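Local atomic coordinates of cytosol aminopeptidase (PDB entry 3IJ3), a protein that probably acts as a manganese-dependent aminopeptidase of the M17 family, removing residues from the N-terminal ends of peptides. Residues P45-D50 with S93-S98; S137-A142 with S147-K152; H159-T164 with M288-P293. All coordinates share one frame; numbering follows the deposited sequence.

The three contacts follow one another along the chain without interleaving, their centres 24 to 31 Å apart and the nearest atoms of any two about 11 Å apart. Contacts 1 and 2 lie in the N-terminal domain, beside its six-stranded mixed sheet. In contact 1 the segments follow strands 38-43 and 85-91, which are parallel neighbours; in contact 2 the second segment enters strand 151-154 of the same sheet, and the first is in the loop before it. Helix 157-178 comes next in the chain, and in contact 3 its first turns meet the end of helix 275-289 in the catalytic domain. The series therefore runs from within the N-terminal domain to its junction with the catalytic domain; none of its residues belongs to the lithium site.

Contact 1. Residues P45-D50 with S93-S98; sequences PDELPD and SDYEYS
The hydroxyl of Tyr95 is held by two groups: it donates to Glu47 OE1, with OH and OE1 3.0 Å apart, and accepts from the backbone N of Met44, just before 45-50. The carboxylate is met on its anti side, and the hydroxyl lies 21° out of the carboxylate plane. From the tyrosine's side, OE1 arrives at the ring edge, 3.3 Å from Tyr95 CE2. The flat groups are turned 61° against each other, and with OE1 in the ring plane the contact is edge-on. Glu47 reaches it by folding: chi2 of 68° bends the chain, and both CB and CG of Glu47 pass Tyr95 OH at 3.5 Å while the acid curls round toward the phenol. Tyr95 itself sits in a type I turn from Asp94 to Tyr97, where its backbone N makes a weak bond to Asp94 OD1. The contact joins the segment that runs into helix 48-52, after strand 38-43, to the loop after strand 85-91; the two strands are parallel neighbours in the N-terminal sheet. With only 85 Å² buried, polar pairing matters more here than packing. Gripped as donor and acceptor at once, the phenol oxygen probably has little freedom to rotate about its C-O bond, and the nearby carboxylate would be expected to polarise its O-H.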
ATOM      1  N   PRO A  45     -11.461   8.049 -48.231  1.00 19.77           N
ATOM      2  CA  PRO A  45     -12.060   6.934 -48.949  1.00 20.70           C
ATOM      3  C   PRO A  45     -13.097   7.307 -50.000  1.00 20.30           C
ATOM      4  O   PRO A  45     -13.084   6.751 -51.101  1.00 19.88           O
ATOM      5  CB  PRO A  45     -12.718   6.123 -47.832  1.00 21.59           C
ATOM      6  CG  PRO A  45     -11.898   6.401 -46.647  1.00 20.57           C
ATOM      7  CD  PRO A  45     -11.441   7.817 -46.775  1.00 20.47           C
ATOM      8  N   ASP A  46     -13.989   8.238 -49.665  1.00 20.61           N
ATOM      9  CA  ASP A  46     -15.063   8.616 -50.582  1.00 21.21           C
ATOM     10  C   ASP A  46     -14.602   9.261 -51.870  1.00 20.31           C
ATOM     11  O   ASP A  46     -15.301   9.169 -52.883  1.00 20.42           O
ATOM     12  CB  ASP A  46     -16.074   9.542 -49.891  1.00 22.36           C
ATOM     13  CG  ASP A  46     -16.930   8.817 -48.838  1.00 26.49           C
ATOM     14  OD1 ASP A  46     -16.871   7.568 -48.725  1.00 30.62           O
ATOM     15  OD2 ASP A  46     -17.683   9.509 -48.130  1.00 31.08           O
ATOM     16  N   GLU A  47     -13.449   9.917 -51.842  1.00 19.15           N
ATOM     17  CA  GLU A  47     -12.940  10.597 -53.039  1.00 18.80           C
ATOM     18  C   GLU A  47     -12.028   9.744 -53.897  1.00 17.75           C
ATOM     19  O   GLU A  47     -11.739  10.094 -55.038  1.00 17.75           O
ATOM     20  CB  GLU A  47     -12.193  11.891 -52.663  1.00 19.95           C
ATOM     21  CG  GLU A  47     -13.118  13.063 -52.311  1.00 23.73           C
ATOM     22  CD  GLU A  47     -13.884  12.840 -51.029  1.00 26.82           C
ATOM     23  OE1 GLU A  47     -13.228  12.604 -49.998  1.00 28.42           O
ATOM     24  OE2 GLU A  47     -15.134  12.924 -51.055  1.00 26.57           O
ATOM     25  N   LEU A  48     -11.584   8.617 -53.367  1.00 17.86           N
ATOM     26  CA  LEU A  48     -10.607   7.798 -54.086  1.00 17.48           C
ATOM     27  C   LEU A  48     -11.097   7.230 -55.429  1.00 18.46           C
ATOM     28  O   LEU A  48     -10.376   7.318 -56.425  1.00 18.10           O
ATOM     29  CB  LEU A  48     -10.028   6.721 -53.150  1.00 15.88           C
ATOM     30  CG  LEU A  48      -8.898   5.844 -53.675  1.00 16.37           C
ATOM     31  CD1 LEU A  48      -7.752   6.686 -54.202  1.00 15.37           C
ATOM     32  CD2 LEU A  48      -8.434   4.891 -52.552  1.00 20.12           C
ATOM     33  N   PRO A  49     -12.332   6.691 -55.483  1.00 19.88           N
ATOM     34  CA  PRO A  49     -12.808   6.125 -56.745  1.00 20.23           C
ATOM     35  C   PRO A  49     -12.813   7.129 -57.896  1.00 20.47           C
ATOM     36  O   PRO A  49     -12.320   6.818 -58.983  1.00 20.83           O
ATOM     37  CB  PRO A  49     -14.231   5.661 -56.403  1.00 20.94           C
ATOM     38  CG  PRO A  49     -14.179   5.371 -54.962  1.00 19.83           C
ATOM     39  CD  PRO A  49     -13.273   6.420 -54.384  1.00 20.16           C
ATOM     40  N   ASP A  50     -13.362   8.318 -57.653  1.00 20.48           N
ATOM     41  CA  ASP A  50     -13.392   9.383 -58.666  1.00 20.77           C
ATOM     42  C   ASP A  50     -11.994   9.869 -59.022  1.00 19.04           C
ATOM     43  O   ASP A  50     -11.728  10.195 -60.172  1.00 21.04           O
ATOM     44  CB  ASP A  50     -14.213  10.585 -58.186  1.00 20.93           C
ATOM     45  CG  ASP A  50     -15.700  10.313 -58.168  1.00 24.35           C
ATOM     46  OD1 ASP A  50     -16.152   9.363 -58.832  1.00 25.80           O
ATOM     47  OD2 ASP A  50     -16.413  11.075 -57.486  1.00 27.87           O
ATOM     48  N   SER A  93      -8.058  11.700 -41.754  0.70 20.88           N
ATOM     49  CA  SER A  93      -9.294  11.536 -40.945  0.70 22.81           C
ATOM     50  C   SER A  93     -10.371  12.473 -41.481  0.70 23.37           C
ATOM     51  O   SER A  93     -11.575  12.189 -41.432  0.70 24.08           O
ATOM     52  CB  SER A  93      -9.025  11.879 -39.482  0.70 22.92           C
ATOM     53  OG  SER A  93      -7.896  11.195 -38.977  0.70 25.84           O
ATOM     54  N   ASP A  94      -9.905  13.630 -41.965  0.50 24.23           N
ATOM     55  CA  ASP A  94     -10.737  14.682 -42.571  0.50 25.23           C
ATOM     56  C   ASP A  94      -9.780  15.654 -43.305  0.50 25.04           C
ATOM     57  O   ASP A  94      -8.589  15.675 -42.986  0.50 24.44           O
ATOM     58  CB  ASP A  94     -11.530  15.417 -41.492  0.50 26.19           C
ATOM     59  CG  ASP A  94     -12.554  16.375 -42.068  0.50 27.95           C
ATOM     60  OD1 ASP A  94     -12.978  16.180 -43.231  0.50 32.38           O
ATOM     61  OD2 ASP A  94     -12.945  17.312 -41.350  0.50 30.51           O
ATOM     62  N   TYR A  95     -10.266  16.441 -44.280  1.00 25.39           N
ATOM     63  CA  TYR A  95      -9.388  17.382 -44.991  1.00 26.96           C
ATOM     64  C   TYR A  95      -8.917  18.587 -44.148  1.00 28.50           C
ATOM     65  O   TYR A  95      -8.023  19.326 -44.575  1.00 28.45           O
ATOM     66  CB  TYR A  95     -10.005  17.818 -46.327  1.00 26.66           C
ATOM     67  CG  TYR A  95     -10.100  16.677 -47.327  1.00 29.00           C
ATOM     68  CD1 TYR A  95      -8.974  16.239 -48.030  1.00 28.06           C
ATOM     69  CD2 TYR A  95     -11.316  16.037 -47.578  1.00 29.41           C
ATOM     70  CE1 TYR A  95      -9.069  15.170 -48.972  1.00 28.67           C
ATOM     71  CE2 TYR A  95     -11.410  14.979 -48.498  1.00 30.18           C
ATOM     72  CZ  TYR A  95     -10.291  14.554 -49.184  1.00 28.29           C
ATOM     73  OH  TYR A  95     -10.409  13.519 -50.087  1.00 26.82           O
ATOM     74  N   GLU A  96      -9.494  18.764 -42.955  1.00 30.60           N
ATOM     75  CA  GLU A  96      -9.101  19.857 -42.045  1.00 31.63           C
ATOM     76  C   GLU A  96      -8.437  19.386 -40.729  1.00 32.34           C
ATOM     77  O   GLU A  96      -8.181  20.206 -39.852  1.00 34.39           O
ATOM     78  CB  GLU A  96     -10.319  20.729 -41.703  1.00 32.06           C
ATOM     79  CG  GLU A  96     -10.936  21.490 -42.881  1.00 34.50           C
ATOM     80  CD  GLU A  96     -11.705  20.599 -43.848  1.00 39.04           C
ATOM     81  OE1 GLU A  96     -11.566  20.787 -45.079  1.00 42.31           O
ATOM     82  OE2 GLU A  96     -12.438  19.699 -43.383  1.00 43.98           O
ATOM     83  N   TYR A  97      -8.131  18.095 -40.587  1.00 31.99           N
ATOM     84  CA  TYR A  97      -7.535  17.581 -39.333  1.00 31.60           C
ATOM     85  C   TYR A  97      -6.036  17.929 -39.140  1.00 31.89           C
ATOM     86  O   TYR A  97      -5.606  18.245 -38.028  1.00 33.74           O
ATOM     87  CB  TYR A  97      -7.780  16.081 -39.206  1.00 31.06           C
ATOM     88  CG  TYR A  97      -7.198  15.482 -37.964  1.00 30.91           C
ATOM     89  CD1 TYR A  97      -7.639  15.887 -36.705  1.00 31.48           C
ATOM     90  CD2 TYR A  97      -6.241  14.482 -38.033  1.00 31.23           C
ATOM     91  CE1 TYR A  97      -7.107  15.340 -35.556  1.00 32.55           C
ATOM     92  CE2 TYR A  97      -5.711  13.922 -36.885  1.00 31.38           C
ATOM     93  CZ  TYR A  97      -6.153  14.354 -35.650  1.00 30.42           C
ATOM     94  OH  TYR A  97      -5.627  13.804 -34.512  1.00 34.51           O
ATOM     95  N   SER A  98      -5.254  17.842 -40.206  1.00 30.81           N
ATOM     96  CA  SER A  98      -3.818  18.226 -40.187  1.00 29.14           C
ATOM     97  C   SER A  98      -2.796  17.297 -39.520  1.00 27.57           C
ATOM     98  O   SER A  98      -1.726  17.079 -40.105  1.00 24.78           O
ATOM     99  CB  SER A  98      -3.651  19.665 -39.659  1.00 30.02           C
ATOM    100  OG  SER A  98      -4.415  20.564 -40.459  1.00 32.29           O
TER

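Contact 2. Residues S137-A142 with S147-K152. With EDO (1,2-ethanediol), chain J.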
ATOM      1  N   SER A 137       9.010  15.155 -37.507  1.00 11.62           N
ATOM      2  CA  SER A 137      10.408  14.872 -37.874  1.00 11.02           C
ATOM      3  C   SER A 137      11.380  15.020 -36.680  1.00 11.53           C
ATOM      4  O   SER A 137      12.587  14.783 -36.788  1.00 10.34           O
ATOM      5  CB  SER A 137      10.848  15.790 -39.024  1.00 13.29           C
ATOM      6  OG  SER A 137      10.019  15.574 -40.158  1.00 16.65           O
ATOM      7  N   TYR A 138      10.832  15.437 -35.541  1.00 11.35           N
ATOM      8  CA  TYR A 138      11.612  15.654 -34.337  1.00 11.60           C
ATOM      9  C   TYR A 138      12.223  14.387 -33.730  1.00 12.43           C
ATOM     10  O   TYR A 138      11.538  13.366 -33.551  1.00 11.95           O
ATOM     11  CB  TYR A 138      10.715  16.323 -33.274  1.00 10.88           C
ATOM     12  CG  TYR A 138      11.409  16.605 -31.957  1.00  9.63           C
ATOM     13  CD1 TYR A 138      12.105  17.787 -31.745  1.00 10.73           C
ATOM     14  CD2 TYR A 138      11.346  15.690 -30.910  1.00 10.22           C
ATOM     15  CE1 TYR A 138      12.755  18.039 -30.543  1.00  9.66           C
ATOM     16  CE2 TYR A 138      11.968  15.928 -29.704  1.00  8.95           C
ATOM     17  CZ  TYR A 138      12.683  17.106 -29.509  1.00  9.55           C
ATOM     18  OH  TYR A 138      13.299  17.322 -28.288  1.00  8.60           O
ATOM     19  N   GLN A 139      13.511  14.495 -33.405  1.00 12.24           N
ATOM     20  CA  GLN A 139      14.261  13.447 -32.738  1.00 13.36           C
ATOM     21  C   GLN A 139      15.166  14.093 -31.686  1.00 14.93           C
ATOM     22  O   GLN A 139      15.948  14.998 -32.003  1.00 19.30           O
ATOM     23  CB  GLN A 139      15.100  12.673 -33.759  1.00 15.31           C
ATOM     24  CG  GLN A 139      14.264  11.875 -34.727  1.00 16.63           C
ATOM     25  CD  GLN A 139      15.119  10.964 -35.608  1.00 25.54           C
ATOM     26  OE1 GLN A 139      15.886  11.428 -36.424  1.00 28.35           O
ATOM     27  NE2 GLN A 139      14.962   9.666 -35.439  1.00 29.26           N
ATOM     28  N   PHE A 140      15.020  13.701 -30.431  1.00 12.76           N
ATOM     29  CA  PHE A 140      15.890  14.236 -29.365  1.00 11.79           C
ATOM     30  C   PHE A 140      17.164  13.366 -29.406  1.00 12.85           C
ATOM     31  O   PHE A 140      17.122  12.202 -29.017  1.00 11.66           O
ATOM     32  CB  PHE A 140      15.184  14.151 -28.040  1.00 11.18           C
ATOM     33  CG  PHE A 140      15.944  14.776 -26.919  1.00  9.07           C
ATOM     34  CD1 PHE A 140      16.205  16.145 -26.922  1.00 10.11           C
ATOM     35  CD2 PHE A 140      16.362  14.013 -25.838  1.00  9.75           C
ATOM     36  CE1 PHE A 140      16.901  16.745 -25.892  1.00 11.73           C
ATOM     37  CE2 PHE A 140      17.049  14.601 -24.782  1.00  9.23           C
ATOM     38  CZ  PHE A 140      17.332  15.969 -24.810  1.00  8.86           C
ATOM     39  N   ASN A 141      18.281  13.941 -29.847  0.50 13.14           N
ATOM     40  CA  ASN A 141      19.530  13.168 -30.034  0.50 13.30           C
ATOM     41  C   ASN A 141      20.741  13.596 -29.213  0.50 12.71           C
ATOM     42  O   ASN A 141      21.889  13.269 -29.560  0.50 13.32           O
ATOM     43  CB  ASN A 141      19.901  13.185 -31.516  0.50 14.46           C
ATOM     44  CG  ASN A 141      20.191  14.588 -32.031  0.50 16.72           C
ATOM     45  OD1 ASN A 141      19.980  15.577 -31.327  0.50 16.41           O
ATOM     46  ND2 ASN A 141      20.680  14.675 -33.270  0.50 21.24           N
ATOM     47  N   ALA A 142      20.502  14.297 -28.117  1.00 11.27           N
ATOM     48  CA  ALA A 142      21.587  14.749 -27.264  1.00 11.91           C
ATOM     49  C   ALA A 142      22.328  13.618 -26.532  1.00 11.21           C
ATOM     50  O   ALA A 142      23.467  13.806 -26.121  1.00 10.74           O
ATOM     51  CB  ALA A 142      21.078  15.775 -26.264  1.00 12.01           C
ATOM     52  N   SER A 147      19.623   8.107 -36.780  1.00 32.36           N
ATOM     53  CA  SER A 147      19.651   8.364 -38.213  1.00 33.90           C
ATOM     54  C   SER A 147      18.540   9.360 -38.506  1.00 33.44           C
ATOM     55  O   SER A 147      17.402   9.146 -38.088  1.00 32.34           O
ATOM     56  CB  SER A 147      19.424   7.073 -38.996  1.00 35.11           C
ATOM     57  OG  SER A 147      18.201   6.454 -38.614  1.00 38.78           O
ATOM     58  N   PRO A 148      18.866  10.462 -39.199  1.00 33.05           N
ATOM     59  CA  PRO A 148      17.811  11.419 -39.482  1.00 32.51           C
ATOM     60  C   PRO A 148      16.874  10.883 -40.563  1.00 29.39           C
ATOM     61  O   PRO A 148      17.256   9.996 -41.328  1.00 28.83           O
ATOM     62  CB  PRO A 148      18.569  12.657 -39.959  1.00 33.26           C
ATOM     63  CG  PRO A 148      19.883  12.139 -40.491  1.00 34.42           C
ATOM     64  CD  PRO A 148      20.075  10.724 -39.999  1.00 34.97           C
ATOM     65  N   TYR A 149      15.644  11.382 -40.580  1.00 26.25           N
ATOM     66  CA  TYR A 149      14.673  10.954 -41.572  1.00 24.39           C
ATOM     67  C   TYR A 149      15.139  11.422 -42.934  1.00 24.33           C
ATOM     68  O   TYR A 149      15.776  12.466 -43.051  1.00 25.24           O
ATOM     69  CB  TYR A 149      13.295  11.504 -41.259  1.00 24.07           C
ATOM     70  CG  TYR A 149      12.740  11.021 -39.951  1.00 20.18           C
ATOM     71  CD1 TYR A 149      12.398   9.685 -39.766  1.00 19.48           C
ATOM     72  CD2 TYR A 149      12.527  11.900 -38.898  1.00 20.49           C
ATOM     73  CE1 TYR A 149      11.890   9.242 -38.570  1.00 21.29           C
ATOM     74  CE2 TYR A 149      11.997  11.462 -37.701  1.00 19.07           C
ATOM     75  CZ  TYR A 149      11.683  10.146 -37.543  1.00 19.49           C
ATOM     76  OH  TYR A 149      11.152   9.744 -36.351  1.00 23.15           O
ATOM     77  N   LEU A 150      14.826  10.650 -43.962  1.00 23.34           N
ATOM     78  CA  LEU A 150      15.296  10.961 -45.318  1.00 22.50           C
ATOM     79  C   LEU A 150      14.291  11.680 -46.205  1.00 20.22           C
ATOM     80  O   LEU A 150      14.589  11.938 -47.369  1.00 21.95           O
ATOM     81  CB  LEU A 150      15.760   9.681 -46.004  1.00 22.95           C
ATOM     82  CG  LEU A 150      16.872   8.944 -45.250  1.00 26.05           C
ATOM     83  CD1 LEU A 150      17.242   7.642 -45.972  1.00 25.95           C
ATOM     84  CD2 LEU A 150      18.086   9.848 -45.057  1.00 24.42           C
ATOM     85  N   ALA A 151      13.102  11.963 -45.689  1.00 17.31           N
ATOM     86  CA  ALA A 151      12.114  12.709 -46.438  1.00 16.58           C
ATOM     87  C   ALA A 151      12.152  14.167 -45.980  1.00 16.91           C
ATOM     88  O   ALA A 151      12.191  14.459 -44.766  1.00 16.14           O
ATOM     89  CB  ALA A 151      10.731  12.119 -46.243  1.00 16.35           C
ATOM     90  N   LYS A 152      12.157  15.081 -46.950  1.00 15.84           N
ATOM     91  CA  LYS A 152      12.120  16.526 -46.673  1.00 15.59           C
ATOM     92  C   LYS A 152      10.971  17.142 -47.441  1.00 14.29           C
ATOM     93  O   LYS A 152      10.574  16.622 -48.488  1.00 14.49           O
ATOM     94  CB  LYS A 152      13.428  17.198 -47.033  1.00 16.74           C
ATOM     95  CG  LYS A 152      14.613  16.672 -46.226  1.00 20.33           C
ATOM     96  CD  LYS A 152      15.825  17.552 -46.472  1.00 27.99           C
ATOM     97  CE  LYS A 152      17.046  17.122 -45.661  1.00 30.23           C
ATOM     98  NZ  LYS A 152      18.112  18.168 -45.833  1.00 35.41           N
TER
HETATM   99  C1  EDO J 467      14.451   5.954 -39.474  0.60 54.85           C
HETATM  100  O1  EDO J 467      15.302   6.621 -38.535  0.60 54.93           O
HETATM  101  C2  EDO J 467      14.714   6.482 -40.879  0.60 55.07           C
HETATM  102  O2  EDO J 467      15.748   7.474 -40.850  0.60 54.46           O
HETATM  103  O   HOH W   1       9.918  11.818 -34.806  1.00 23.73           O
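A beta-alpha-beta crossover links the adjacent parallel strands 111-114 and 151-154 through helix 123-135, and Gln139 and Tyr149 meet in the loop that leads from the helix back to the second strand. The amide of Gln139 lies over one face of the Tyr149 ring with the two planes 26° apart, a stacked arrangement in which Gln139 CD comes 3.8 Å from Tyr149 CE2. Beyond CG the glutamine is extended (chi2 -172°), which carries the amide across the ring and on toward Ser147 and Pro148. The same ring is met at its edge, in plane, by Ser137 O, 3.5 Å from Tyr149 CE2, so backbone and side chain of one segment close on it from two directions. A 1,2-ethanediol, probably from the crystallisation liquor, shares a hydrogen bond with the serine, Ser147 OG to EDO O1 at 2.9 Å. Phe140 packs on Val414 of the second subunit, which brings this loop to a subunit interface. Beyond the phenol oxygen a water joins the segments: it accepts from Tyr149 OH, which is also hydrogen-bonded to Lys106 NZ, at 2.9 Å and donates to Tyr138 O at 2.6 Å.

Contact 3. Residues H159-T164 with M288-P293. With SO4 (sulfate ion), chain H.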
ATOM      1  N   HIS A 159       4.796  31.034 -46.278  1.00 15.33           N
ATOM      2  CA  HIS A 159       4.535  30.431 -44.982  1.00 15.15           C
ATOM      3  C   HIS A 159       5.793  30.112 -44.207  1.00 14.09           C
ATOM      4  O   HIS A 159       5.717  29.622 -43.084  1.00 11.99           O
ATOM      5  CB  HIS A 159       3.779  29.117 -45.190  1.00 16.62           C
ATOM      6  CG  HIS A 159       2.506  29.290 -45.948  1.00 21.19           C
ATOM      7  ND1 HIS A 159       1.341  29.711 -45.344  1.00 25.31           N
ATOM      8  CD2 HIS A 159       2.222  29.134 -47.260  1.00 26.38           C
ATOM      9  CE1 HIS A 159       0.387  29.788 -46.255  1.00 28.03           C
ATOM     10  NE2 HIS A 159       0.896  29.452 -47.426  1.00 26.71           N
ATOM     11  N   ARG A 160       6.940  30.438 -44.780  1.00 12.96           N
ATOM     12  CA  ARG A 160       8.226  30.049 -44.207  1.00 13.82           C
ATOM     13  C   ARG A 160       8.513  30.599 -42.821  1.00 12.63           C
ATOM     14  O   ARG A 160       8.912  29.833 -41.926  1.00 11.08           O
ATOM     15  CB  ARG A 160       9.333  30.423 -45.181  1.00 14.98           C
ATOM     16  CG  ARG A 160      10.711  29.844 -44.896  1.00 19.04           C
ATOM     17  CD  ARG A 160      11.573  30.074 -46.156  1.00 23.65           C
ATOM     18  NE  ARG A 160      11.028  29.359 -47.331  1.00 25.99           N
ATOM     19  CZ  ARG A 160      11.370  29.602 -48.607  1.00 29.78           C
ATOM     20  NH1 ARG A 160      12.247  30.566 -48.891  1.00 29.18           N
ATOM     21  NH2 ARG A 160      10.817  28.903 -49.613  1.00 24.59           N
ATOM     22  N   LYS A 161       8.315  31.906 -42.631  1.00 11.02           N
ATOM     23  CA  LYS A 161       8.588  32.522 -41.337  1.00 12.28           C
ATOM     24  C   LYS A 161       7.669  31.964 -40.235  1.00 10.99           C
ATOM     25  O   LYS A 161       8.125  31.590 -39.148  1.00  8.98           O
ATOM     26  CB  LYS A 161       8.437  34.046 -41.390  1.00 12.77           C
ATOM     27  CG  LYS A 161       8.907  34.753 -40.083  1.00 16.27           C
ATOM     28  CD  LYS A 161       8.513  36.208 -40.008  1.00 21.23           C
ATOM     29  CE  LYS A 161       9.219  36.923 -38.869  1.00 24.30           C
ATOM     30  NZ  LYS A 161       9.214  36.197 -37.583  1.00 19.69           N
ATOM     31  N   ARG A 162       6.370  31.931 -40.500  1.00 12.11           N
ATOM     32  CA  ARG A 162       5.432  31.461 -39.479  1.00 12.38           C
ATOM     33  C   ARG A 162       5.679  30.001 -39.116  1.00 10.62           C
ATOM     34  O   ARG A 162       5.667  29.639 -37.933  1.00  9.54           O
ATOM     35  CB  ARG A 162       4.014  31.618 -39.971  1.00 15.14           C
ATOM     36  CG  ARG A 162       2.964  31.332 -38.929  1.00 22.24           C
ATOM     37  CD  ARG A 162       2.838  32.414 -37.914  1.00 29.69           C
ATOM     38  NE  ARG A 162       2.444  33.687 -38.530  1.00 36.22           N
ATOM     39  CZ  ARG A 162       1.955  34.725 -37.857  1.00 39.47           C
ATOM     40  NH1 ARG A 162       1.631  35.839 -38.506  1.00 42.05           N
ATOM     41  NH2 ARG A 162       1.759  34.649 -36.543  1.00 38.36           N
ATOM     42  N   VAL A 163       5.867  29.146 -40.113  1.00  8.83           N
ATOM     43  CA  VAL A 163       6.115  27.736 -39.834  1.00 10.14           C
ATOM     44  C   VAL A 163       7.463  27.531 -39.098  1.00 10.11           C
ATOM     45  O   VAL A 163       7.540  26.754 -38.141  1.00 10.10           O
ATOM     46  CB  VAL A 163       6.025  26.873 -41.122  1.00 11.26           C
ATOM     47  CG1 VAL A 163       6.561  25.472 -40.855  1.00  8.75           C
ATOM     48  CG2 VAL A 163       4.582  26.850 -41.639  1.00 11.13           C
ATOM     49  N   THR A 164       8.493  28.254 -39.530  0.60 10.19           N
ATOM     50  CA  THR A 164       9.812  28.135 -38.914  0.60 10.81           C
ATOM     51  C   THR A 164       9.791  28.623 -37.468  0.60 10.07           C
ATOM     52  O   THR A 164      10.318  27.954 -36.578  0.60  9.80           O
ATOM     53  CB  THR A 164      10.892  28.902 -39.699  0.60 11.48           C
ATOM     54  OG1 THR A 164      10.957  28.399 -41.035  0.60 12.56           O
ATOM     55  CG2 THR A 164      12.267  28.733 -39.031  0.60 11.29           C
ATOM     56  N   MET A 288       8.315  37.773 -29.362  1.00 13.73           N
ATOM     57  CA  MET A 288       9.475  38.542 -29.844  1.00 15.26           C
ATOM     58  C   MET A 288       9.759  38.313 -31.334  1.00 15.20           C
ATOM     59  O   MET A 288      10.056  39.266 -32.084  1.00 14.91           O
ATOM     60  CB  MET A 288      10.708  38.259 -28.948  1.00 15.00           C
ATOM     61  CG  MET A 288      10.519  38.798 -27.500  1.00 16.14           C
ATOM     62  SD  MET A 288      11.947  38.587 -26.396  1.00 17.62           S
ATOM     63  CE  MET A 288      11.971  36.797 -26.080  1.00 15.96           C
ATOM     64  N   LEU A 289       9.637  37.069 -31.776  1.00 15.38           N
ATOM     65  CA  LEU A 289       9.819  36.731 -33.193  1.00 16.24           C
ATOM     66  C   LEU A 289       8.832  37.455 -34.091  1.00 17.38           C
ATOM     67  O   LEU A 289       9.172  37.871 -35.199  1.00 16.10           O
ATOM     68  CB  LEU A 289       9.672  35.215 -33.418  1.00 16.17           C
ATOM     69  CG  LEU A 289      10.868  34.333 -33.066  1.00 16.23           C
ATOM     70  CD1 LEU A 289      10.484  32.872 -33.023  1.00 17.17           C
ATOM     71  CD2 LEU A 289      12.003  34.589 -34.073  1.00 18.76           C
ATOM     72  N   GLN A 290       7.603  37.573 -33.617  1.00 17.67           N
ATOM     73  CA  GLN A 290       6.520  38.198 -34.367  1.00 17.60           C
ATOM     74  C   GLN A 290       6.323  39.672 -34.034  1.00 18.35           C
ATOM     75  O   GLN A 290       5.419  40.334 -34.564  1.00 18.57           O
ATOM     76  CB  GLN A 290       5.242  37.414 -34.105  1.00 19.29           C
ATOM     77  CG  GLN A 290       5.274  35.996 -34.646  1.00 22.16           C
ATOM     78  CD  GLN A 290       5.001  35.932 -36.139  1.00 28.85           C
ATOM     79  OE1 GLN A 290       4.125  36.637 -36.647  1.00 32.20           O
ATOM     80  NE2 GLN A 290       5.727  35.068 -36.850  1.00 30.23           N
ATOM     81  N   GLN A 291       7.194  40.187 -33.180  1.00 19.08           N
ATOM     82  CA  GLN A 291       7.183  41.579 -32.764  1.00 19.57           C
ATOM     83  C   GLN A 291       5.807  42.096 -32.367  1.00 18.96           C
ATOM     84  O   GLN A 291       5.367  43.135 -32.851  1.00 17.55           O
ATOM     85  CB  GLN A 291       7.850  42.476 -33.846  1.00 21.29           C
ATOM     86  CG  GLN A 291       9.340  42.087 -34.049  1.00 24.88           C
ATOM     87  CD  GLN A 291      10.120  43.001 -34.973  1.00 32.63           C
ATOM     88  OE1 GLN A 291       9.572  43.885 -35.616  1.00 35.85           O
ATOM     89  NE2 GLN A 291      11.425  42.778 -35.038  1.00 37.85           N
ATOM     90  N   LEU A 292       5.135  41.371 -31.488  0.50 17.98           N
ATOM     91  CA  LEU A 292       3.836  41.790 -30.994  0.50 17.70           C
ATOM     92  C   LEU A 292       4.040  43.117 -30.226  0.50 18.14           C
ATOM     93  O   LEU A 292       5.009  43.243 -29.461  0.50 18.13           O
ATOM     94  CB  LEU A 292       3.280  40.710 -30.077  0.50 18.08           C
ATOM     95  CG  LEU A 292       1.809  40.817 -29.710  0.50 16.71           C
ATOM     96  CD1 LEU A 292       0.943  40.569 -30.940  0.50 15.84           C
ATOM     97  CD2 LEU A 292       1.477  39.826 -28.589  0.50 15.88           C
ATOM     98  N   PRO A 293       3.144  44.112 -30.420  1.00 18.21           N
ATOM     99  CA  PRO A 293       3.290  45.418 -29.774  1.00 18.86           C
ATOM    100  C   PRO A 293       2.847  45.443 -28.310  1.00 18.55           C
ATOM    101  O   PRO A 293       1.818  46.053 -27.947  1.00 17.72           O
ATOM    102  CB  PRO A 293       2.436  46.335 -30.655  1.00 19.22           C
ATOM    103  CG  PRO A 293       1.358  45.447 -31.151  1.00 18.81           C
ATOM    104  CD  PRO A 293       1.971  44.088 -31.321  1.00 18.92           C
TER
HETATM  105  S   SO4 H 465       4.640  36.172 -40.511  0.50 41.14           S
HETATM  106  O1  SO4 H 465       4.905  35.753 -41.890  0.50 35.78           O
HETATM  107  O2  SO4 H 465       5.334  37.432 -40.240  0.50 39.74           O
HETATM  108  O3  SO4 H 465       3.210  36.391 -40.335  0.50 38.06           O
HETATM  109  O4  SO4 H 465       5.105  35.148 -39.587  0.50 38.71           O
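Gln290 lays its amide over one face of the Arg162 guanidinium. The side chains cross at about a right angle and their planes are 31° apart; Gln290 CD stands 3.5 Å above the guanidinium plane, displaced toward its rim. Gln290 OE1 is 3.1 Å from Arg162 NH2, yet the angle is too poor for a hydrogen bond, as expected of an oxygen lying over the face. Arg162 NH2 is instead paired with Glu478 in a salt bridge. Two bends along the arginine, at chi2 and chi3, fold the guanidinium back to this position. A sulfate, probably from the crystallisation liquor, approaches the same face: its O4 accepts a nearly straight bond from Gln290 NE2, 2.8 Å at 168°, and lies 3.2 Å from Arg162 NE. Gln290 NE2 also bonds to Asp165, so both the sulfate and Asp165 take bonds from this one amide nitrogen. Lys161 runs alongside the sulfate, its CD 3.4 Å from SO4 O2, and turns at chi4 to donate from NZ to Leu289 O at 2.9 Å. That donor sits well above the carbonyl plane, and NZ has its salt-bridge partner in Asp165. The accepting carbonyl belongs to the last turn of helix 275-289, which Gln291 closes with a Schellman motif. The contact thus joins the early turns of helix 157-178 to the C-terminal end of helix 275-289, with Leu289 resting on helix 186-200 and both Arg162 and Gln290 packed against Phe474 of helix 470-481.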